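Local coordinates for SWD1-like protein (Myceliophthora thermophila, PDB 6E29), which probably serves as the Swd1 (Cps50) subunit of the COMPASS histone H3 methyltransferase complex, this chain being its WD-repeat beta-propeller domain, at residues Trp274-Phe279 / Gln317-Trp322; Gly216-Leu221 / Val232-Arg237; Asn270-Asn275 / Ala288-Asn293. One frame throughout, in Å; residues are numbered along the deposited sequence. Where two conformers were deposited one is given.

Interaction 1. Residues Trp274-Phe279 / Gln317-Trp322; sequences WNHVAF and QGVIEW
V319 lays its CG2 methyl over the imidazole of H276, as seen in one of two conformers of the histidine: the methyl lies 3.6 Å from the ring centroid and 8° off the ring normal, a CH-pi contact near the middle of the face. The other flat group, the indole of W322, is met at its edge. Its NE1 makes a weak, bent hydrogen bond of 3.4 Å to O of A278, while a water lies in the ring plane at the rim. That water accepts the backbone N-H of W322 and donates to O of F279 and to OE1 of E321, a carboxylate whose stronger partner is R222. Between these two ends, CB of A278 packs 3.6 Å from CD1 of W322 and 4.0 Å from CG1 of I320. The isoleucine carries CG1 between its backbone N and carbonyl carbon (chi1 62°), and from there CD1 reaches to 3.9 Å from O of H276. The strand segments run almost parallel, 7° apart, with axes 5.9 Å from each other, yet side chains and water do the joining. This is how blades meet in a beta-propeller: 274-279 and 317-322 are edge strands of successive four-stranded sheets, the second closed by strand 19-23. S289 of strand 285-290 ties them further through OG, bonded to both G318 O and H276 N, while V277 and F279 turn to strands 229-234 and 239-243 of the preceding blade.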
loop_
_atom_site.group_PDB
_atom_site.type_symbol
_atom_site.label_atom_id
_atom_site.label_comp_id
_atom_site.label_asym_id
_atom_site.label_seq_id
_atom_site.Cartn_x
_atom_site.Cartn_y
_atom_site.Cartn_z
ATOM N N TRP B 274 1.897 -12.026 -9.178
ATOM C CA TRP B 274 1.402 -10.664 -9.346
ATOM C C TRP B 274 2.313 -9.676 -8.639
ATOM O O TRP B 274 2.776 -9.918 -7.524
ATOM C CB TRP B 274 -0.030 -10.534 -8.827
ATOM C CG TRP B 274 -0.843 -11.636 -9.339
ATOM C CD1 TRP B 274 -1.298 -12.691 -8.646
ATOM C CD2 TRP B 274 -1.286 -11.816 -10.702
ATOM N NE1 TRP B 274 -2.002 -13.543 -9.469
ATOM C CE2 TRP B 274 -2.016 -13.031 -10.737
ATOM C CE3 TRP B 274 -1.180 -11.047 -11.872
ATOM C CZ2 TRP B 274 -2.629 -13.510 -11.893
ATOM C CZ3 TRP B 274 -1.797 -11.539 -13.061
ATOM C CH2 TRP B 274 -2.502 -12.759 -13.053
ATOM N N ASN B 275 2.645 -8.611 -9.337
ATOM C CA ASN B 275 3.634 -7.697 -8.814
ATOM C C ASN B 275 2.962 -6.654 -7.909
ATOM O O ASN B 275 3.282 -6.548 -6.721
ATOM C CB ASN B 275 4.352 -7.062 -9.991
ATOM C CG ASN B 275 5.671 -6.581 -9.643
ATOM O OD1 ASN B 275 5.955 -6.342 -8.472
ATOM N ND2 ASN B 275 6.497 -6.376 -10.644
ATOM N N HIS B 276 2.005 -5.900 -8.456
ATOM C CA HIS B 276 1.239 -4.926 -7.700
ATOM C C HIS B 276 -0.219 -5.028 -8.123
ATOM O O HIS B 276 -0.533 -5.516 -9.207
ATOM C CB HIS B 276 1.819 -3.506 -7.911
ATOM C CG HIS B 276 3.057 -3.268 -7.111
ATOM N ND1 HIS B 276 4.332 -3.375 -7.624
ATOM C CD2 HIS B 276 3.207 -3.044 -5.783
ATOM C CE1 HIS B 276 5.215 -3.176 -6.658
ATOM N NE2 HIS B 276 4.560 -2.989 -5.528
ATOM N N VAL B 277 -1.116 -4.554 -7.254
ATOM C CA VAL B 277 -2.543 -4.623 -7.520
ATOM C C VAL B 277 -3.162 -3.294 -7.129
ATOM O O VAL B 277 -2.592 -2.544 -6.332
ATOM C CB VAL B 277 -3.239 -5.736 -6.731
ATOM C CG1 VAL B 277 -2.636 -7.123 -7.233
ATOM C CG2 VAL B 277 -2.998 -5.536 -5.178
ATOM N N ALA B 278 -4.364 -3.043 -7.671
ATOM C CA ALA B 278 -5.090 -1.794 -7.422
ATOM C C ALA B 278 -6.590 -1.945 -7.677
ATOM O O ALA B 278 -7.011 -2.635 -8.603
ATOM C CB ALA B 278 -4.531 -0.655 -8.283
ATOM N N PHE B 279 -7.387 -1.232 -6.877
ATOM C CA PHE B 279 -8.817 -1.083 -7.062
ATOM C C PHE B 279 -9.084 0.100 -7.966
ATOM O O PHE B 279 -8.507 1.173 -7.752
ATOM C CB PHE B 279 -9.504 -0.722 -5.746
ATOM C CG PHE B 279 -9.887 -1.917 -4.838
ATOM C CD1 PHE B 279 -10.575 -2.994 -5.323
ATOM C CD2 PHE B 279 -9.632 -1.829 -3.466
ATOM C CE1 PHE B 279 -10.978 -4.060 -4.478
ATOM C CE2 PHE B 279 -10.003 -2.894 -2.580
ATOM C CZ PHE B 279 -10.701 -4.005 -3.098
ATOM N N GLN B 317 5.667 -4.432 -16.024
ATOM C CA GLN B 317 5.099 -3.307 -15.294
ATOM C C GLN B 317 5.190 -3.550 -13.782
ATOM O O GLN B 317 5.080 -4.683 -13.309
ATOM C CB GLN B 317 3.629 -3.093 -15.677
ATOM C CG GLN B 317 3.430 -2.955 -17.186
ATOM C CD GLN B 317 3.959 -1.628 -17.685
ATOM O OE1 GLN B 317 3.974 -0.648 -16.951
ATOM N NE2 GLN B 317 4.397 -1.594 -18.926
ATOM N N GLY B 318 5.382 -2.471 -13.027
ATOM C CA GLY B 318 5.457 -2.547 -11.584
ATOM C C GLY B 318 4.237 -1.979 -10.906
ATOM O O GLY B 318 3.144 -2.566 -10.947
ATOM N N VAL B 319 4.414 -0.834 -10.229
ATOM C CA VAL B 319 3.307 -0.273 -9.440
ATOM C C VAL B 319 2.228 0.205 -10.379
ATOM O O VAL B 319 2.528 0.867 -11.382
ATOM C CB VAL B 319 3.802 0.887 -8.561
ATOM C CG1 VAL B 319 2.637 1.816 -8.117
ATOM C CG2 VAL B 319 4.531 0.317 -7.328
ATOM N N ILE B 320 0.950 -0.028 -10.017
ATOM C CA ILE B 320 -0.148 0.495 -10.833
ATOM C C ILE B 320 -1.114 1.240 -9.924
ATOM O O ILE B 320 -1.214 0.956 -8.734
ATOM C CB ILE B 320 -0.877 -0.630 -11.620
ATOM C CG1 ILE B 320 -1.487 -1.612 -10.620
ATOM C CG2 ILE B 320 0.141 -1.350 -12.582
ATOM C CD1 ILE B 320 -2.241 -2.709 -11.274
ATOM N N GLU B 321 -1.869 2.168 -10.498
ATOM C CA GLU B 321 -2.808 2.966 -9.711
ATOM C C GLU B 321 -3.929 3.418 -10.618
ATOM O O GLU B 321 -3.663 3.864 -11.740
ATOM C CB GLU B 321 -2.162 4.225 -9.129
ATOM C CG GLU B 321 -1.232 3.931 -8.003
ATOM C CD GLU B 321 -1.973 3.359 -6.803
ATOM O OE1 GLU B 321 -3.090 3.845 -6.469
ATOM O OE2 GLU B 321 -1.437 2.405 -6.222
ATOM N N TRP B 322 -5.169 3.304 -10.163
ATOM C CA TRP B 322 -6.281 3.873 -10.909
ATOM C C TRP B 322 -6.550 5.323 -10.506
ATOM O O TRP B 322 -6.388 5.692 -9.331
ATOM C CB TRP B 322 -7.565 3.093 -10.628
ATOM C CG TRP B 322 -7.620 1.667 -11.137
ATOM C CD1 TRP B 322 -7.139 0.542 -10.504
ATOM C CD2 TRP B 322 -8.265 1.213 -12.331
ATOM N NE1 TRP B 322 -7.463 -0.587 -11.240
ATOM C CE2 TRP B 322 -8.168 -0.197 -12.348
ATOM C CE3 TRP B 322 -8.943 1.855 -13.373
ATOM C CZ2 TRP B 322 -8.690 -0.959 -13.376
ATOM C CZ3 TRP B 322 -9.459 1.085 -14.395
ATOM C CH2 TRP B 322 -9.333 -0.294 -14.381
HETATM O O HOH W 1 -5.741 2.621 -7.396
#

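Interaction 2. Residues Gly216-Leu221 / Val232-Arg237; sequences GIITTL and VNAQDR
N233 faces T219 and T220 across a classic beta bulge, and its side chain can be followed outward. CB lies 4.0 Å from CB of T220. CG, anti to the backbone N (chi1 -170°), passes within 3.8 Å of OG1 of T219. At the tip, ND2 donates to a water at 2.9 Å that also bonds OG1 of T219, and to O of W274 in the next blade. The bulge itself is gathered on one acceptor: O of N233 takes N-H of T219 at 2.8 Å and, weakly, N-H of T220 at 3.4 Å. In return N of N233 donates to O of T220 at 3.0 Å. The extra residue shifts the register by one between the I218-A234 and T220-N233 pairs. On the opposite face V232 spreads its two methyls, CG2 lying 3.7 Å from CD2 of L221 and CG1 3.8 Å from CG2 of I218, an apolar patch backing the polar side. These are the first two strands of a propeller blade. Strand 239-243 follows 229-234 in the sheet; T220 and N233 pack against V277 of strand 274-279, whereas L221 turns to A178 and V180 of strand 176-181, so that the hairpin is wedged between two neighbouring blades.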
loop_
_atom_site.group_PDB
_atom_site.type_symbol
_atom_site.label_atom_id
_atom_site.label_comp_id
_atom_site.label_asym_id
_atom_site.label_seq_id
_atom_site.Cartn_x
_atom_site.Cartn_y
_atom_site.Cartn_z
ATOM N N GLY B 216 1.726 -17.094 1.511
ATOM C CA GLY B 216 3.076 -16.541 1.520
ATOM C C GLY B 216 3.129 -15.183 2.201
ATOM O O GLY B 216 2.237 -14.831 2.974
ATOM N N ILE B 217 4.161 -14.400 1.901
ATOM C CA ILE B 217 4.274 -13.029 2.397
ATOM C C ILE B 217 3.189 -12.133 1.799
ATOM O O ILE B 217 2.958 -12.092 0.573
ATOM C CB ILE B 217 5.688 -12.523 2.096
ATOM C CG1 ILE B 217 6.668 -13.430 2.865
ATOM C CG2 ILE B 217 5.796 -11.026 2.358
ATOM C CD1 ILE B 217 8.130 -13.238 2.513
ATOM N N ILE B 218 2.503 -11.369 2.655
ATOM C CA ILE B 218 1.549 -10.375 2.167
ATOM C C ILE B 218 2.306 -9.112 1.745
ATOM O O ILE B 218 3.097 -8.557 2.518
ATOM C CB ILE B 218 0.480 -10.079 3.223
ATOM C CG1 ILE B 218 -0.387 -11.351 3.453
ATOM C CG2 ILE B 218 -0.425 -8.934 2.781
ATOM C CD1 ILE B 218 -1.434 -11.214 4.600
ATOM N N THR B 219 2.150 -8.719 0.477
ATOM C CA THR B 219 2.946 -7.606 -0.047
ATOM C C THR B 219 2.175 -6.307 -0.224
ATOM O O THR B 219 2.771 -5.230 -0.129
ATOM C CB THR B 219 3.618 -7.984 -1.382
ATOM O OG1 THR B 219 2.655 -8.535 -2.275
ATOM C CG2 THR B 219 4.704 -9.016 -1.132
ATOM N N THR B 220 0.876 -6.367 -0.405
ATOM C CA THR B 220 0.076 -5.174 -0.597
ATOM C C THR B 220 -1.260 -5.348 0.076
ATOM O O THR B 220 -1.893 -6.405 -0.045
ATOM C CB THR B 220 -0.184 -4.893 -2.101
ATOM O OG1 THR B 220 1.019 -4.428 -2.696
ATOM C CG2 THR B 220 -1.317 -3.869 -2.294
ATOM N N LEU B 221 -1.693 -4.283 0.751
ATOM C CA LEU B 221 -3.067 -4.121 1.214
ATOM C C LEU B 221 -3.630 -2.795 0.698
ATOM O O LEU B 221 -2.944 -1.761 0.760
ATOM C CB LEU B 221 -3.130 -4.084 2.717
ATOM C CG LEU B 221 -2.673 -5.332 3.457
ATOM C CD1 LEU B 221 -2.650 -5.036 4.968
ATOM C CD2 LEU B 221 -3.594 -6.474 3.101
ATOM N N VAL B 232 -5.868 -7.773 -1.305
ATOM C CA VAL B 232 -4.675 -8.335 -0.690
ATOM C C VAL B 232 -3.843 -9.023 -1.774
ATOM O O VAL B 232 -4.359 -9.864 -2.488
ATOM C CB VAL B 232 -4.998 -9.370 0.390
ATOM C CG1 VAL B 232 -3.664 -9.888 1.004
ATOM C CG2 VAL B 232 -5.935 -8.798 1.471
ATOM N N ASN B 233 -2.587 -8.626 -1.931
ATOM C CA ASN B 233 -1.669 -9.360 -2.798
ATOM C C ASN B 233 -0.698 -10.109 -1.900
ATOM O O ASN B 233 -0.139 -9.523 -0.960
ATOM C CB ASN B 233 -0.885 -8.453 -3.749
ATOM C CG ASN B 233 -0.107 -9.254 -4.805
ATOM O OD1 ASN B 233 -0.510 -10.365 -5.174
ATOM N ND2 ASN B 233 1.001 -8.710 -5.267
ATOM N N ALA B 234 -0.449 -11.361 -2.227
ATOM C CA ALA B 234 0.453 -12.186 -1.436
ATOM C C ALA B 234 1.225 -13.108 -2.361
ATOM O O ALA B 234 0.846 -13.338 -3.509
ATOM C CB ALA B 234 -0.323 -12.989 -0.371
ATOM N N GLN B 235 2.293 -13.676 -1.842
ATOM C CA GLN B 235 3.232 -14.374 -2.694
ATOM C C GLN B 235 2.792 -15.789 -3.047
ATOM O O GLN B 235 3.623 -16.580 -3.473
ATOM C CB GLN B 235 4.595 -14.423 -2.013
ATOM C CG GLN B 235 5.340 -13.077 -2.063
ATOM C CD GLN B 235 6.810 -13.260 -1.641
ATOM O OE1 GLN B 235 7.156 -14.244 -0.968
ATOM N NE2 GLN B 235 7.675 -12.336 -2.057
ATOM N N ASP B 236 1.527 -16.143 -2.856
ATOM C CA ASP B 236 1.071 -17.465 -3.247
ATOM C C ASP B 236 0.310 -17.430 -4.569
ATOM O O ASP B 236 -0.444 -18.349 -4.855
ATOM C CB ASP B 236 0.254 -18.144 -2.120
ATOM C CG ASP B 236 -1.021 -17.369 -1.710
ATOM O OD1 ASP B 236 -1.283 -16.297 -2.293
ATOM O OD2 ASP B 236 -1.750 -17.859 -0.801
ATOM N N ARG B 237 0.524 -16.395 -5.400
ATOM C CA ARG B 237 0.011 -16.316 -6.763
ATOM C C ARG B 237 -1.480 -16.039 -6.802
ATOM O O ARG B 237 -2.117 -16.195 -7.845
ATOM C CB ARG B 237 0.320 -17.597 -7.582
ATOM C CG ARG B 237 1.816 -17.862 -7.760
ATOM C CD ARG B 237 2.184 -19.233 -8.282
ATOM N NE ARG B 237 3.627 -19.235 -8.522
ATOM C CZ ARG B 237 4.557 -19.322 -7.560
ATOM N NH1 ARG B 237 4.212 -19.421 -6.271
ATOM N NH2 ARG B 237 5.844 -19.300 -7.882
HETATM O O HOH W 2 2.043 -6.211 -4.102
#

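Interaction 3. Residues Asn270-Asn275 / Ala288-Asn293; sequences NRLSWN and ASTYNN
W274 and T290 form an antiparallel non-hydrogen-bonded pair, flanked by two backbone bonds, Y291 N to S273 O at 2.9 Å and N275 N to S289 O at 2.7 Å, the second nearly straight (169° at the hydrogen). From T290 to N293 the chain makes a type II beta turn. The side chains sort onto two sides. On one, the amide of N275 stacks on the phenol of Y291, in one of the two conformers of that tyrosine: CG lies 3.4 Å above the ring plane, offset toward the rim, and the two planes are 26° apart. The amide is put there by CG standing anti to the backbone N (chi1 -156°), while CA of N275, 4.0 Å from the ring centroid, adds a CH-pi contact over the face. Cutting N275 back to an alanine here removes the stacked amide, which would probably leave the Y291 ring less covered and freer to turn. On the other side W274 runs alongside T290. Its CE3 touches CB of A288 at 3.8 Å, O of S289 approaches the indole edge in plane, and O of L272 lies over one face. CZ3 passes 3.7 Å from OG1 of T290, a hydroxyl that bonds O of E295, and NE1 bonds O of R237 in the preceding blade. CG2 of T290 meets CB of L272 at 3.9 Å. A water joins the backbone again, accepting from N of S273 and donating to O of Y291. The chemistry is thus that of a hairpin end, the start of a propeller blade: few backbone bonds set the pairing, a buried indole fills one side, and a flat amide stacked on an aromatic ring covers the other, so backbone bonds and neutral packing hold this end.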
loop_
_atom_site.group_PDB
_atom_site.type_symbol
_atom_site.label_atom_id
_atom_site.label_comp_id
_atom_site.label_asym_id
_atom_site.label_seq_id
_atom_site.Cartn_x
_atom_site.Cartn_y
_atom_site.Cartn_z
ATOM N N ASN B 270 -1.043 -20.731 -16.227
ATOM C CA ASN B 270 0.225 -20.060 -16.450
ATOM C C ASN B 270 0.986 -19.819 -15.157
ATOM O O ASN B 270 2.143 -19.397 -15.210
ATOM C CB ASN B 270 -0.023 -18.744 -17.203
ATOM C CG ASN B 270 -0.722 -18.981 -18.546
ATOM O OD1 ASN B 270 -0.377 -19.924 -19.262
ATOM N ND2 ASN B 270 -1.712 -18.158 -18.875
ATOM N N ARG B 271 0.362 -20.115 -14.012
ATOM C CA ARG B 271 0.945 -19.957 -12.683
ATOM C C ARG B 271 1.671 -18.614 -12.544
ATOM O O ARG B 271 2.856 -18.525 -12.197
ATOM C CB ARG B 271 1.838 -21.149 -12.356
ATOM C CG ARG B 271 1.018 -22.284 -11.712
ATOM C CD ARG B 271 1.718 -23.611 -11.798
ATOM N NE ARG B 271 0.846 -24.683 -12.303
ATOM C CZ ARG B 271 0.227 -25.599 -11.549
ATOM N NH1 ARG B 271 0.367 -25.603 -10.223
ATOM N NH2 ARG B 271 -0.548 -26.504 -12.125
ATOM N N LEU B 272 0.951 -17.566 -12.891
ATOM C CA LEU B 272 1.493 -16.209 -12.845
ATOM C C LEU B 272 1.542 -15.689 -11.418
ATOM O O LEU B 272 0.630 -15.949 -10.631
ATOM C CB LEU B 272 0.640 -15.250 -13.683
ATOM C CG LEU B 272 0.468 -15.688 -15.155
ATOM C CD1 LEU B 272 -0.438 -14.742 -15.933
ATOM C CD2 LEU B 272 1.818 -15.858 -15.834
ATOM N N SER B 273 2.612 -14.956 -11.100
ATOM C CA SER B 273 2.714 -14.195 -9.864
ATOM C C SER B 273 2.469 -12.724 -10.163
ATOM O O SER B 273 2.731 -12.245 -11.267
ATOM C CB SER B 273 4.083 -14.369 -9.191
ATOM O OG SER B 273 4.307 -15.715 -8.862
ATOM N N TRP B 274 1.897 -12.026 -9.178
ATOM C CA TRP B 274 1.402 -10.664 -9.346
ATOM C C TRP B 274 2.313 -9.676 -8.639
ATOM O O TRP B 274 2.776 -9.918 -7.524
ATOM C CB TRP B 274 -0.030 -10.534 -8.827
ATOM C CG TRP B 274 -0.843 -11.636 -9.339
ATOM C CD1 TRP B 274 -1.298 -12.691 -8.646
ATOM C CD2 TRP B 274 -1.286 -11.816 -10.702
ATOM N NE1 TRP B 274 -2.002 -13.543 -9.469
ATOM C CE2 TRP B 274 -2.016 -13.031 -10.737
ATOM C CE3 TRP B 274 -1.180 -11.047 -11.872
ATOM C CZ2 TRP B 274 -2.629 -13.510 -11.893
ATOM C CZ3 TRP B 274 -1.797 -11.539 -13.061
ATOM C CH2 TRP B 274 -2.502 -12.759 -13.053
ATOM N N ASN B 275 2.645 -8.611 -9.337
ATOM C CA ASN B 275 3.634 -7.697 -8.814
ATOM C C ASN B 275 2.962 -6.654 -7.909
ATOM O O ASN B 275 3.282 -6.548 -6.721
ATOM C CB ASN B 275 4.352 -7.062 -9.991
ATOM C CG ASN B 275 5.671 -6.581 -9.643
ATOM O OD1 ASN B 275 5.955 -6.342 -8.472
ATOM N ND2 ASN B 275 6.497 -6.376 -10.644
ATOM N N ALA B 288 -3.944 -5.863 -11.909
ATOM C CA ALA B 288 -2.640 -6.289 -11.416
ATOM C C ALA B 288 -1.626 -6.269 -12.551
ATOM O O ALA B 288 -1.950 -6.637 -13.688
ATOM C CB ALA B 288 -2.704 -7.710 -10.844
ATOM N N SER B 289 -0.382 -5.990 -12.203
ATOM C CA SER B 289 0.777 -6.264 -13.048
ATOM C C SER B 289 1.370 -7.629 -12.705
ATOM O O SER B 289 1.178 -8.159 -11.611
ATOM C CB SER B 289 1.851 -5.201 -12.856
ATOM O OG SER B 289 2.160 -5.095 -11.466
ATOM N N THR B 290 2.126 -8.175 -13.653
ATOM C CA THR B 290 2.544 -9.574 -13.652
ATOM C C THR B 290 4.054 -9.654 -13.575
ATOM O O THR B 290 4.746 -9.021 -14.384
ATOM C CB THR B 290 2.060 -10.250 -14.935
ATOM O OG1 THR B 290 0.732 -9.807 -15.216
ATOM C CG2 THR B 290 2.068 -11.788 -14.767
ATOM N N TYR B 291 4.562 -10.409 -12.592
ATOM C CA TYR B 291 5.992 -10.671 -12.492
ATOM C C TYR B 291 6.481 -11.350 -13.752
ATOM O O TYR B 291 5.835 -12.271 -14.258
ATOM C CB TYR B 291 6.310 -11.585 -11.294
ATOM C CG TYR B 291 6.567 -10.824 -10.014
ATOM C CD1 TYR B 291 5.798 -11.049 -8.872
ATOM C CD2 TYR B 291 7.561 -9.854 -9.955
ATOM C CE1 TYR B 291 6.026 -10.339 -7.706
ATOM C CE2 TYR B 291 7.795 -9.142 -8.802
ATOM C CZ TYR B 291 7.022 -9.378 -7.697
ATOM O OH TYR B 291 7.287 -8.659 -6.579
ATOM N N ASN B 292 7.650 -10.916 -14.225
ATOM C CA ASN B 292 8.329 -11.496 -15.383
ATOM C C ASN B 292 7.467 -11.577 -16.642
ATOM O O ASN B 292 7.734 -12.397 -17.516
ATOM C CB ASN B 292 8.925 -12.871 -15.053
ATOM C CG ASN B 292 10.183 -12.756 -14.238
ATOM O OD1 ASN B 292 10.565 -11.652 -13.828
ATOM N ND2 ASN B 292 10.859 -13.880 -14.014
ATOM N N ASN B 293 6.468 -10.710 -16.791
ATOM C CA ASN B 293 5.665 -10.670 -18.020
ATOM C C ASN B 293 5.245 -9.229 -18.268
ATOM O O ASN B 293 5.301 -8.385 -17.365
ATOM C CB ASN B 293 4.394 -11.536 -17.919
ATOM C CG ASN B 293 4.694 -13.051 -17.839
ATOM O OD1 ASN B 293 4.936 -13.622 -16.755
ATOM N ND2 ASN B 293 4.606 -13.706 -18.980
HETATM O O HOH W 3 4.531 -14.724 -13.053
#

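Two kinds of propeller joint are represented. Interactions 2 and 3 each pair the first two strands of a blade, and backbone hydrogen bonds hold both; interaction 1 crosses between blades and relies on side chains and a water. Interactions 1 and 3 share W274 and N275, where the chain turns into strand 274-279, and S289 joins them. Interaction 3 is centred about 18 Å from the chain's centre, against 10 and 11 Å for interactions 1 and 2, yet most of its touching residues are buried; interaction 2 is only partly buried, with 5 of its 11 touching residues buried. W274 also links interaction 2 to the others, through N233 and R237.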